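Local atomic coordinates of exoenzyme S (Pseudomonas aeruginosa, PDB entry 6GN8), a protein that probably acts as a secreted bifunctional virulence toxin, pairing a GTPase-activating domain with the ADP-ribosyltransferase domain, the part to which this chain belongs. Residues 211-214 with 215-219. The protein carries 2 engineered substitutions. Sequence-based numbering, arbitrary orientation.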
# COMPACT_ATOMS: atom_id res chain seq x y z
N GLN C 211 -9.10 -8.35 2.38
CA GLN C 211 -8.86 -7.50 1.21
C GLN C 211 -9.33 -6.04 1.39
O GLN C 211 -10.52 -5.76 1.48
CB GLN C 211 -9.51 -8.11 -0.04
CG GLN C 211 -9.01 -7.53 -1.37
CD GLN C 211 -10.17 -7.19 -2.26
OE1 GLN C 211 -11.02 -6.35 -1.94
NE2 GLN C 211 -10.24 -7.84 -3.42
N GLY C 212 -8.34 -5.15 1.48
CA GLY C 212 -8.51 -3.70 1.60
C GLY C 212 -8.88 -3.12 2.96
O GLY C 212 -8.97 -1.90 3.07
N LEU C 213 -9.10 -3.95 3.99
CA LEU C 213 -9.55 -3.48 5.30
C LEU C 213 -8.51 -2.57 6.01
O LEU C 213 -8.90 -1.50 6.49
CB LEU C 213 -9.95 -4.67 6.18
CG LEU C 213 -10.51 -4.35 7.57
CD1 LEU C 213 -11.78 -3.51 7.50
CD2 LEU C 213 -10.70 -5.63 8.39
N LEU C 214 -7.22 -2.94 6.02
CA LEU C 214 -6.19 -2.10 6.65
C LEU C 214 -6.13 -0.73 6.03
O LEU C 214 -6.11 0.25 6.76
CB LEU C 214 -4.80 -2.73 6.61
CG LEU C 214 -4.51 -3.80 7.66
CD1 LEU C 214 -3.13 -4.32 7.50
CD2 LEU C 214 -4.64 -3.27 9.04
N ASP C 215 -6.13 -0.65 4.67
CA ASP C 215 -6.14 0.60 3.92
C ASP C 215 -7.40 1.42 4.26
O ASP C 215 -7.28 2.59 4.60
CB ASP C 215 -6.06 0.33 2.40
CG ASP C 215 -5.45 1.45 1.57
OD1 ASP C 215 -5.05 2.48 2.16
OD2 ASP C 215 -5.37 1.29 0.34
N ALA C 216 -8.59 0.77 4.23
CA ALA C 216 -9.89 1.38 4.54
C ALA C 216 -9.96 1.88 5.99
O ALA C 216 -10.63 2.87 6.25
CB ALA C 216 -11.01 0.39 4.30
N LEU C 217 -9.26 1.23 6.92
CA LEU C 217 -9.28 1.59 8.33
C LEU C 217 -8.56 2.90 8.60
O LEU C 217 -8.69 3.42 9.69
CB LEU C 217 -8.74 0.44 9.20
CG LEU C 217 -9.79 -0.65 9.50
CD1 LEU C 217 -9.17 -1.81 10.19
CD2 LEU C 217 -10.99 -0.10 10.33
N ASP C 218 -7.92 3.49 7.57
CA ASP C 218 -7.29 4.82 7.64
C ASP C 218 -6.58 5.00 9.01
O ASP C 218 -6.86 5.93 9.77
CB ASP C 218 -8.40 5.88 7.39
CG ASP C 218 -8.05 7.35 7.32
OD1 ASP C 218 -6.84 7.67 7.13
OD2 ASP C 218 -8.98 8.19 7.39
N LEU C 219 -5.67 4.06 9.30
CA LEU C 219 -4.93 4.04 10.55
C LEU C 219 -4.06 5.28 10.77
O LEU C 219 -3.42 5.79 9.83
CB LEU C 219 -4.08 2.77 10.65
CG LEU C 219 -4.88 1.49 10.52
CD1 LEU C 219 -3.97 0.31 10.25
CD2 LEU C 219 -5.77 1.27 11.74
O HOH W 1 -4.61 2.49 7.06
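L214 and L219 meet through their methyl branches just after the short helix 213-216, with L214 CD2 3.8 Å from L219 CD1. The two side chains lean across each other at a slant, and L219 CD1 also lies near the carbonyl oxygen of L214. A water ties the same two residues together on the polar side: it donates to L214 O at 2.7 Å and accepts from L219 N at 2.9 Å, bridging a helical carbonyl to an amide beyond the helix. L214 O also takes a weak hydrogen bond from L217 N.

L213 pairs instead with L217, one turn on. With its CG trans to the backbone N (chi1 -177°), the branch of L213 lies beside its own carbonyl carbon, and its CG lies 3.9 Å from L217 CD1. Beside this apolar pair, L217 N bonds to L213 O at 2.8 Å, although the bond is bent, with 136° at the hydrogen. The preceding bond is straighter: A216 N donates to G212 O, the carbonyl of the N-cap residue, at 2.9 Å and 162°.

Residues 213-219 belong to the LLDALDLA motif, by which exoenzyme S engages 14-3-3 proteins; consistent with this, a chain of another protein lies against this segment. The carboxylate of D215 turns away from residues 211-214, and its OD1 forms a salt bridge with a basic side chain of that neighbouring chain. D218, which leaves the helical conformation with positive phi, hydrogen-bonds through OD2 to an aromatic side chain of the same partner, while its amide N stays bonded to D215 O at 3.2 Å. The same chain packs a basic side chain on L213 and an acidic one on L214.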